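Local coordinates for protein TRAP dicarboxylate transporter-DctP subunit (Desulfovibrio salexigens, PDB 4N6D) that probably captures a small organic acid in the periplasm and hands it to a TRAP-type membrane transporter for uptake, at residues P157-N160 against L161-K165; F218-I221 against C222-E225; M270-H273 against V274-L278; K291-D294 against A295-Q298. One frame throughout, in Å; residues are numbered along the deposited sequence.

Interaction 1 of 4, residues P157-N160 against L161-K165; sequences PVRN and LDDLK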
loop_
_atom_site.group_PDB
_atom_site.type_symbol
_atom_site.label_atom_id
_atom_site.label_comp_id
_atom_site.label_asym_id
_atom_site.label_seq_id
_atom_site.Cartn_x
_atom_site.Cartn_y
_atom_site.Cartn_z
ATOM N N PRO A 157 12.525 21.025 -9.209
ATOM C CA PRO A 157 11.376 21.133 -8.294
ATOM C C PRO A 157 10.022 21.213 -9.000
ATOM O O PRO A 157 9.880 21.946 -9.980
ATOM C CB PRO A 157 11.617 22.460 -7.558
ATOM C CG PRO A 157 13.012 22.855 -7.858
ATOM C CD PRO A 157 13.465 22.148 -9.073
ATOM N N VAL A 158 9.058 20.448 -8.511
ATOM C CA VAL A 158 7.660 20.605 -8.907
ATOM C C VAL A 158 6.973 21.363 -7.774
ATOM O O VAL A 158 6.654 20.781 -6.737
ATOM C CB VAL A 158 6.986 19.254 -9.180
ATOM C CG1 VAL A 158 5.516 19.434 -9.416
ATOM C CG2 VAL A 158 7.641 18.591 -10.385
ATOM N N ARG A 159 6.770 22.661 -7.963
ATOM C CA ARG A 159 6.169 23.488 -6.920
ATOM C C ARG A 159 4.711 23.799 -7.197
ATOM O O ARG A 159 3.974 24.213 -6.296
ATOM C CB ARG A 159 6.962 24.777 -6.768
ATOM C CG ARG A 159 8.436 24.525 -6.523
ATOM C CD ARG A 159 9.147 25.778 -6.106
ATOM N NE ARG A 159 10.573 25.499 -5.931
ATOM C CZ ARG A 159 11.106 24.968 -4.834
ATOM N NH1 ARG A 159 12.410 24.758 -4.786
ATOM N NH2 ARG A 159 10.357 24.669 -3.793
ATOM N N ASN A 160 4.283 23.575 -8.434
ATOM C CA ASN A 160 2.890 23.800 -8.804
ATOM C C ASN A 160 2.503 22.946 -9.998
ATOM O O ASN A 160 3.321 22.197 -10.550
ATOM C CB ASN A 160 2.669 25.277 -9.125
ATOM C CG ASN A 160 3.600 25.776 -10.211
ATOM O OD1 ASN A 160 3.785 25.110 -11.232
ATOM N ND2 ASN A 160 4.210 26.936 -9.988
ATOM N N LEU A 161 1.246 23.042 -10.399
ATOM C CA LEU A 161 0.771 22.190 -11.475
ATOM C C LEU A 161 1.373 22.527 -12.821
ATOM O O LEU A 161 1.484 21.657 -13.683
ATOM C CB LEU A 161 -0.746 22.269 -11.568
ATOM C CG LEU A 161 -1.459 21.448 -10.515
ATOM C CD1 LEU A 161 -2.950 21.681 -10.676
ATOM C CD2 LEU A 161 -1.132 19.963 -10.627
ATOM N N ASP A 162 1.749 23.784 -13.021
ATOM C CA ASP A 162 2.357 24.165 -14.280
ATOM C C ASP A 162 3.683 23.428 -14.457
ATOM O O ASP A 162 4.047 23.066 -15.568
ATOM C CB ASP A 162 2.543 25.677 -14.363
ATOM C CG ASP A 162 3.039 26.139 -15.724
ATOM O OD1 ASP A 162 2.309 25.956 -16.725
ATOM O OD2 ASP A 162 4.153 26.705 -15.786
ATOM N N ASP A 163 4.370 23.171 -13.349
ATOM C CA ASP A 163 5.658 22.469 -13.388
ATOM C C ASP A 163 5.521 21.011 -13.861
ATOM O O ASP A 163 6.510 20.417 -14.298
ATOM C CB ASP A 163 6.320 22.487 -12.014
ATOM C CG ASP A 163 6.786 23.859 -11.603
ATOM O OD1 ASP A 163 7.119 24.684 -12.484
ATOM O OD2 ASP A 163 6.841 24.113 -10.374
ATOM N N LEU A 164 4.318 20.446 -13.780
ATOM C CA LEU A 164 4.073 19.072 -14.232
ATOM C C LEU A 164 3.772 18.971 -15.722
ATOM O O LEU A 164 3.824 17.879 -16.283
ATOM C CB LEU A 164 2.912 18.425 -13.471
ATOM C CG LEU A 164 3.229 17.894 -12.080
ATOM C CD1 LEU A 164 1.978 17.384 -11.435
ATOM C CD2 LEU A 164 4.293 16.795 -12.123
ATOM N N LYS A 165 3.460 20.094 -16.366
ATOM C CA LYS A 165 3.036 20.054 -17.758
ATOM C C LYS A 165 4.133 19.493 -18.622
ATOM O O LYS A 165 5.221 20.056 -18.704
ATOM C CB LYS A 165 2.655 21.441 -18.278
ATOM C CG LYS A 165 1.538 22.131 -17.497
ATOM C CD LYS A 165 0.241 21.338 -17.486
ATOM C CE LYS A 165 -0.910 22.197 -16.971
ATOM N NZ LYS A 165 -2.125 21.394 -16.711
HETATM O O HOH W 1 6.262 27.257 -12.289
#
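The backbone turns back on itself from Val158 to Asp163, whose CA atoms come within 5.2 Å of each other, and residues 161-164 then wind on with helical phi and psi. Two side chains, Asn160 and Asp163, hold this turn by each bonding to the other's backbone. OD1 of Asn160 accepts from Asp163 N at 2.9 Å; the donor lies nearly in line with the side-chain carbonyl, at a C=O...N angle of 170°. With chi1 of 56°, the amide of Asn160 folds over its own main chain, and this brings OD1 to the amide of Asp163. In return, OD2 of Asp163 takes two backbone hydrogens. Arg159 N reaches its anti lone pair at 2.8 Å, whereas Asn160 N comes from above the carboxylate plane at 3.3 Å. One oxygen thus ties down two consecutive peptides. The amide and carboxylate planes lie only 27° apart, and water 1 joins their outer ends, accepting from Asn160 ND2 at 3.1 Å and donating to Asp163 OD1 at 2.7 Å. On the inner side the contact is apolar: CG1 of Val158 meets CG of Leu164 at 3.8 Å, the two side chains crossing at about a right angle. The guanidinium of Arg159 leads away to a salt bridge with Glu288. This reciprocal exchange between Asn160 and Asp163 is the pattern of a capping box, here on a short helical turn in the loop that links strands 151-154 and 168-170 in a family 7 solute-binding protein.

Interaction 2 of 4, residues F218-I221 against C222-E225; sequences FAEI and CRYE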
loop_
_atom_site.group_PDB
_atom_site.type_symbol
_atom_site.label_atom_id
_atom_site.label_comp_id
_atom_site.label_asym_id
_atom_site.label_seq_id
_atom_site.Cartn_x
_atom_site.Cartn_y
_atom_site.Cartn_z
ATOM N N PHE A 218 17.444 6.832 -4.990
ATOM C CA PHE A 218 16.918 7.812 -5.935
ATOM C C PHE A 218 17.197 9.258 -5.526
ATOM O O PHE A 218 17.166 10.160 -6.360
ATOM C CB PHE A 218 15.433 7.584 -6.206
ATOM C CG PHE A 218 15.180 6.503 -7.206
ATOM C CD1 PHE A 218 15.593 6.661 -8.515
ATOM C CD2 PHE A 218 14.547 5.334 -6.843
ATOM C CE1 PHE A 218 15.379 5.667 -9.437
ATOM C CE2 PHE A 218 14.334 4.337 -7.766
ATOM C CZ PHE A 218 14.753 4.504 -9.056
ATOM N N ALA A 219 17.491 9.489 -4.250
ATOM C CA ALA A 219 17.763 10.831 -3.773
ATOM C C ALA A 219 19.046 11.406 -4.369
ATOM O O ALA A 219 19.212 12.615 -4.390
ATOM C CB ALA A 219 17.852 10.853 -2.268
ATOM N N GLU A 220 19.950 10.557 -4.865
ATOM C CA GLU A 220 21.170 11.085 -5.456
ATOM C C GLU A 220 20.831 11.942 -6.660
ATOM O O GLU A 220 21.495 12.937 -6.931
ATOM C CB GLU A 220 22.153 9.988 -5.862
ATOM C CG GLU A 220 23.481 10.557 -6.379
ATOM C CD GLU A 220 24.607 9.560 -6.343
ATOM O OE1 GLU A 220 24.325 8.353 -6.259
ATOM O OE2 GLU A 220 25.780 9.991 -6.399
ATOM N N ILE A 221 19.789 11.536 -7.372
ATOM C CA ILE A 221 19.388 12.177 -8.607
ATOM C C ILE A 221 18.188 13.105 -8.421
ATOM O O ILE A 221 18.163 14.207 -8.974
ATOM C CB ILE A 221 19.028 11.110 -9.655
ATOM C CG1 ILE A 221 20.244 10.232 -9.943
ATOM C CG2 ILE A 221 18.518 11.774 -10.922
ATOM C CD1 ILE A 221 19.920 9.056 -10.843
ATOM N N CYS A 222 17.202 12.667 -7.635
ATOM C CA CYS A 222 15.966 13.423 -7.455
ATOM C C CYS A 222 15.962 14.029 -6.078
ATOM O O CYS A 222 15.613 13.362 -5.114
ATOM C CB CYS A 222 14.745 12.523 -7.575
ATOM S SG CYS A 222 14.647 11.682 -9.161
ATOM N N ARG A 223 16.319 15.303 -6.001
ATOM C CA ARG A 223 16.486 15.964 -4.722
ATOM C C ARG A 223 15.363 16.911 -4.352
ATOM O O ARG A 223 15.517 17.696 -3.425
ATOM C CB ARG A 223 17.819 16.712 -4.733
ATOM C CG ARG A 223 18.961 15.742 -4.982
ATOM C CD ARG A 223 20.316 16.319 -4.748
ATOM N NE ARG A 223 21.326 15.354 -5.169
ATOM C CZ ARG A 223 22.631 15.512 -4.986
ATOM N NH1 ARG A 223 23.088 16.588 -4.360
ATOM N NH2 ARG A 223 23.474 14.585 -5.421
ATOM N N TYR A 224 14.259 16.848 -5.103
ATOM C CA TYR A 224 13.055 17.630 -4.815
ATOM C C TYR A 224 11.875 16.680 -4.726
ATOM O O TYR A 224 11.560 15.943 -5.670
ATOM C CB TYR A 224 12.813 18.707 -5.874
ATOM C CG TYR A 224 13.985 19.628 -5.957
ATOM C CD1 TYR A 224 14.090 20.722 -5.111
ATOM C CD2 TYR A 224 15.026 19.382 -6.849
ATOM C CE1 TYR A 224 15.175 21.565 -5.154
ATOM C CE2 TYR A 224 16.125 20.217 -6.898
ATOM C CZ TYR A 224 16.193 21.304 -6.034
ATOM O OH TYR A 224 17.259 22.166 -6.061
ATOM N N GLU A 225 11.252 16.674 -3.555
ATOM C CA GLU A 225 10.249 15.685 -3.235
ATOM C C GLU A 225 8.943 16.425 -2.964
ATOM O O GLU A 225 8.819 17.146 -1.957
ATOM C CB GLU A 225 10.668 14.888 -2.001
ATOM C CG GLU A 225 12.182 14.755 -1.785
ATOM C CD GLU A 225 12.934 14.112 -2.951
ATOM O OE1 GLU A 225 12.287 13.557 -3.866
ATOM O OE2 GLU A 225 14.201 14.175 -2.956
HETATM O O HOH W 2 17.723 16.881 -8.073
#
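Arg223 and Glu220 lie side by side and point the same way, yet their charged ends do not meet: Glu220 OE2 stays 5.2 Å from Arg223 NH2. The guanidinium instead grips the main-chain carbonyl of Glu220 side-on, through two nitrogens on one edge. NH2 reaches Glu220 O at 3.0 Å in the carbonyl plane, on a lone pair, while NE, also 3.0 Å from Glu220 O, stands above that plane. The acceptor sits only 8° out of the guanidinium plane. An extended chain from CG to NE carries Arg223 back along the turn, its CG passing Ala219 O at 3.2 Å. Within the turn itself, Cys222 N makes a nearly straight bond to Phe218 O (2.8 Å, 169° at the hydrogen), an oxygen that Ile221 N also uses. Water 2 bridges Ile221 O and Arg223 N as the chain leaves for strand 224-226, where Arg223 and Tyr224 form a classic beta bulge facing Thr154. The carboxylate of Glu220 bonds to Asn217. The turn is closed by backbone bonds to Phe218 O and also by the Arg223 grip on Glu220 O, where two N-H groups of one cation converging on a single carbonyl oxygen would probably polarise that peptide.

Interaction 3 of 4, residues M270-H273 against V274-L278; sequences MDEH and VKRSL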
loop_
_atom_site.group_PDB
_atom_site.type_symbol
_atom_site.label_atom_id
_atom_site.label_comp_id
_atom_site.label_asym_id
_atom_site.label_seq_id
_atom_site.Cartn_x
_atom_site.Cartn_y
_atom_site.Cartn_z
ATOM N N MET A 270 6.293 1.082 8.318
ATOM C CA MET A 270 6.447 1.721 7.024
ATOM C C MET A 270 6.598 3.229 7.163
ATOM O O MET A 270 7.476 3.817 6.538
ATOM C CB MET A 270 5.235 1.380 6.144
ATOM C CG MET A 270 5.334 1.886 4.728
ATOM S SD MET A 270 6.640 0.997 3.815
ATOM C CE MET A 270 7.760 2.339 3.535
ATOM N N ASP A 271 5.765 3.870 7.980
ATOM C CA ASP A 271 5.929 5.308 8.208
ATOM C C ASP A 271 7.280 5.646 8.820
ATOM O O ASP A 271 7.882 6.655 8.480
ATOM C CB ASP A 271 4.789 5.860 9.069
ATOM C CG ASP A 271 3.468 5.908 8.310
ATOM O OD1 ASP A 271 3.520 6.097 7.072
ATOM O OD2 ASP A 271 2.398 5.801 8.946
ATOM N N GLU A 272 7.771 4.824 9.737
ATOM C CA GLU A 272 9.092 5.089 10.319
ATOM C C GLU A 272 10.202 4.856 9.291
ATOM O O GLU A 272 11.201 5.568 9.260
ATOM C CB GLU A 272 9.286 4.223 11.562
ATOM C CG GLU A 272 10.656 4.364 12.243
ATOM C CD GLU A 272 10.926 5.747 12.813
ATOM O OE1 GLU A 272 9.964 6.489 13.140
ATOM O OE2 GLU A 272 12.123 6.089 12.942
ATOM N N HIS A 273 10.004 3.864 8.438
ATOM C CA HIS A 273 10.947 3.556 7.372
ATOM C C HIS A 273 11.026 4.714 6.372
ATOM O O HIS A 273 12.120 5.052 5.886
ATOM C CB HIS A 273 10.524 2.252 6.695
ATOM C CG HIS A 273 11.483 1.762 5.664
ATOM N ND1 HIS A 273 12.761 1.349 5.976
ATOM C CD2 HIS A 273 11.356 1.620 4.323
ATOM C CE1 HIS A 273 13.379 0.978 4.870
ATOM N NE2 HIS A 273 12.552 1.142 3.851
ATOM N N VAL A 274 9.881 5.328 6.067
ATOM C CA VAL A 274 9.869 6.550 5.263
ATOM C C VAL A 274 10.591 7.668 5.979
ATOM O O VAL A 274 11.407 8.365 5.374
ATOM C CB VAL A 274 8.426 6.987 4.897
ATOM C CG1 VAL A 274 8.375 8.417 4.415
ATOM C CG2 VAL A 274 7.902 6.087 3.830
ATOM N N LYS A 275 10.321 7.841 7.272
ATOM C CA LYS A 275 10.967 8.904 8.016
ATOM C C LYS A 275 12.494 8.742 7.961
ATOM O O LYS A 275 13.227 9.713 7.736
ATOM C CB LYS A 275 10.459 8.927 9.456
ATOM C CG LYS A 275 11.004 10.063 10.278
ATOM C CD LYS A 275 10.282 10.177 11.624
ATOM C CE LYS A 275 10.810 11.375 12.427
ATOM N NZ LYS A 275 10.248 11.410 13.798
ATOM N N ARG A 276 12.976 7.521 8.146
ATOM C CA ARG A 276 14.411 7.260 8.057
ATOM C C ARG A 276 14.993 7.516 6.670
ATOM O O ARG A 276 16.138 8.009 6.542
ATOM C CB ARG A 276 14.708 5.831 8.525
ATOM C CG ARG A 276 14.431 5.692 9.996
ATOM C CD ARG A 276 14.664 4.307 10.557
ATOM N NE ARG A 276 14.342 4.297 11.988
ATOM C CZ ARG A 276 14.315 3.206 12.745
ATOM N NH1 ARG A 276 14.598 2.016 12.221
ATOM N NH2 ARG A 276 14.003 3.302 14.032
ATOM N N SER A 277 14.222 7.190 5.635
ATOM C CA SER A 277 14.648 7.396 4.251
ATOM C C SER A 277 14.869 8.878 4.009
ATOM O O SER A 277 15.897 9.295 3.472
ATOM C CB SER A 277 13.604 6.846 3.264
ATOM O OG SER A 277 13.951 7.128 1.912
ATOM N N LEU A 278 13.905 9.678 4.447
ATOM C CA LEU A 278 13.942 11.112 4.213
ATOM C C LEU A 278 15.067 11.768 5.005
ATOM O O LEU A 278 15.755 12.638 4.493
ATOM C CB LEU A 278 12.610 11.744 4.580
ATOM C CG LEU A 278 11.461 11.395 3.619
ATOM C CD1 LEU A 278 10.142 11.911 4.149
ATOM C CD2 LEU A 278 11.729 11.958 2.228
#
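One face of the Arg276 guanidinium is covered by CG of Glu272, which lies 3.5 Å above the plane and offset toward the rim. The carboxylate beyond that methylene stands almost upright to the guanidinium, the planes 80° apart. Its OE2 comes in from the CG side of the guanidinium plane, not in that plane, and lies 3.0 Å from NE of Arg276, a salt bridge whose hydrogen bond is weak, with an angle at the hydrogen of only 130°. The bend in Glu272 at chi2 (64°) turns its end back toward the following helical turn, while Arg276 runs extended from CG to NE. The second flat group, the imidazole of His273, has the methyl CE of Met270 at its edge, in the ring plane. That same CE also touches CG2 of Val274 at 3.8 Å, so the bent methionine chain fills the corner between the ring and the valine.

All of this rides on consecutive turns of helix 249-285, in which Met270 meets Val274 and Glu272 meets Arg276, each pair four residues apart. The backbone bonds are regular, as in Val274 N to Met270 O at 2.9 Å and Arg276 N to Glu272 O at 2.9 Å. A helix this long is characteristic of TRAP solute-binding proteins, where it spans both domains. Glu272 also lies near the chain of Lys275, OE1 coming 4.0 Å from its CD, although NZ remains 5.0 Å from OE1. Other polar groups bond to neighbouring parts of the fold: NE2 of His273 to Asp215, and the carboxylate of Asp271 to Ser117 and Thr118.

Interaction 4 of 4, residues K291-D294 against A295-Q298; sequences KMSD and ADMQ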
loop_
_atom_site.group_PDB
_atom_site.type_symbol
_atom_site.label_atom_id
_atom_site.label_comp_id
_atom_site.label_asym_id
_atom_site.label_seq_id
_atom_site.Cartn_x
_atom_site.Cartn_y
_atom_site.Cartn_z
ATOM N N LYS A 291 5.354 21.150 -0.732
ATOM C CA LYS A 291 3.907 20.981 -0.807
ATOM C C LYS A 291 3.348 21.948 -1.824
ATOM O O LYS A 291 3.754 23.105 -1.880
ATOM C CB LYS A 291 3.245 21.252 0.547
ATOM C CG LYS A 291 3.552 20.224 1.622
ATOM C CD LYS A 291 2.861 20.600 2.943
ATOM C CE LYS A 291 3.104 19.587 4.066
ATOM N NZ LYS A 291 4.533 19.462 4.441
ATOM N N MET A 292 2.414 21.477 -2.638
ATOM C CA MET A 292 1.719 22.377 -3.555
ATOM C C MET A 292 0.648 23.178 -2.816
ATOM O O MET A 292 0.247 22.830 -1.704
ATOM C CB MET A 292 1.103 21.587 -4.707
ATOM C CG MET A 292 2.158 20.912 -5.611
ATOM S SD MET A 292 1.389 20.402 -7.159
ATOM C CE MET A 292 1.655 18.654 -7.065
ATOM N N SER A 293 0.179 24.255 -3.438
ATOM C CA SER A 293 -0.842 25.099 -2.824
ATOM C C SER A 293 -2.150 24.360 -2.643
ATOM O O SER A 293 -2.417 23.370 -3.311
ATOM C CB SER A 293 -1.108 26.314 -3.700
ATOM O OG SER A 293 -1.718 25.900 -4.908
ATOM N N ASP A 294 -2.993 24.869 -1.755
ATOM C CA ASP A 294 -4.294 24.279 -1.547
ATOM C C ASP A 294 -5.085 24.302 -2.848
ATOM O O ASP A 294 -5.816 23.365 -3.154
ATOM C CB ASP A 294 -5.062 25.050 -0.468
ATOM C CG ASP A 294 -4.473 24.866 0.927
ATOM O OD1 ASP A 294 -3.666 23.934 1.131
ATOM O OD2 ASP A 294 -4.839 25.650 1.832
ATOM N N ALA A 295 -4.963 25.385 -3.606
ATOM C CA ALA A 295 -5.705 25.479 -4.851
ATOM C C ALA A 295 -5.258 24.400 -5.833
ATOM O O ALA A 295 -6.090 23.793 -6.508
ATOM C CB ALA A 295 -5.563 26.849 -5.455
ATOM N N ASP A 296 -3.959 24.141 -5.905
ATOM C CA ASP A 296 -3.450 23.101 -6.790
ATOM C C ASP A 296 -3.926 21.724 -6.317
ATOM O O ASP A 296 -4.279 20.857 -7.136
ATOM C CB ASP A 296 -1.917 23.142 -6.851
ATOM C CG ASP A 296 -1.377 24.184 -7.824
ATOM O OD1 ASP A 296 -2.178 24.872 -8.490
ATOM O OD2 ASP A 296 -0.134 24.306 -7.942
ATOM N N MET A 297 -3.945 21.507 -5.000
ATOM C CA MET A 297 -4.405 20.212 -4.484
ATOM C C MET A 297 -5.879 19.981 -4.832
ATOM O O MET A 297 -6.286 18.864 -5.136
ATOM C CB MET A 297 -4.168 20.106 -2.976
ATOM C CG MET A 297 -2.686 20.082 -2.565
ATOM S SD MET A 297 -1.856 18.577 -3.121
ATOM C CE MET A 297 -2.385 17.426 -1.852
ATOM N N GLN A 298 -6.688 21.032 -4.797
ATOM C CA GLN A 298 -8.096 20.886 -5.170
ATOM C C GLN A 298 -8.240 20.628 -6.665
ATOM O O GLN A 298 -9.097 19.873 -7.078
ATOM C CB GLN A 298 -8.885 22.126 -4.784
ATOM C CG GLN A 298 -10.389 22.010 -5.046
ATOM C CD GLN A 298 -11.027 20.839 -4.319
ATOM O OE1 GLN A 298 -10.814 20.649 -3.126
ATOM N NE2 GLN A 298 -11.770 20.025 -5.048
HETATM O O HOH W 3 1.398 25.014 -5.926
#
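Ser293 and Asp296 make the polar link of this contact, where OG of Ser293 accepts from Asp296 N at 3.0 Å with 158° at the hydrogen. A chi1 of 67° swings OG over the start of the helix to meet that amide, and OG also rests 3.4 Å from CB of Asp296. Water completes a second, indirect link between the same residues: water 3 accepts from Ser293 N at 2.9 Å and donates to OD2 of Asp296 at 2.6 Å. The same OD2 takes a hydrogen from Leu161 N, so this carboxylate oxygen serves the neighbouring loop as well as the water.

Backbone bonding then takes over. Met297 N binds Ser293 O at 2.9 Å, and Gln298 N binds Asp294 O at 3.0 Å, the first rungs of the helical ladder.

Van der Waals contact is modest: CB of Met292 lies 4.0 Å from CB of Asp296. Met292 is buried, its side chain also touching Thr228, whereas Ser293, Asp294 and Ala295 are exposed.

Electrostatically, two acids in the first turn, Asp294 and Asp296, would suit the partial positive charge of a helix amino end. Serine N-capping of this kind, with an aspartate three residues on bound back through water instead of directly, marks the start of helix 294-317 just after strand 288-290.

Interactions 1 and 4 are neighbours, their centres 11 Å apart, and both depend on a polar side chain bonding to the backbone amide three residues on; interaction 1 closes that exchange directly, interaction 4 through water. Interaction 4 lies at the surface, the others are partly buried. Interaction 2 touches interaction 1 where Tyr224 packs on Pro157, CD1 to CG at 3.6 Å, and differs in letting a side-chain cation serve a backbone carbonyl. Strand 288-290 joins these three regions: it pairs with strand 224-226, packs against Pro157 and leads into residues 291-294. Interaction 3, within helix 249-285 and touching none of the others, is the one with a salt bridge between its own two segments.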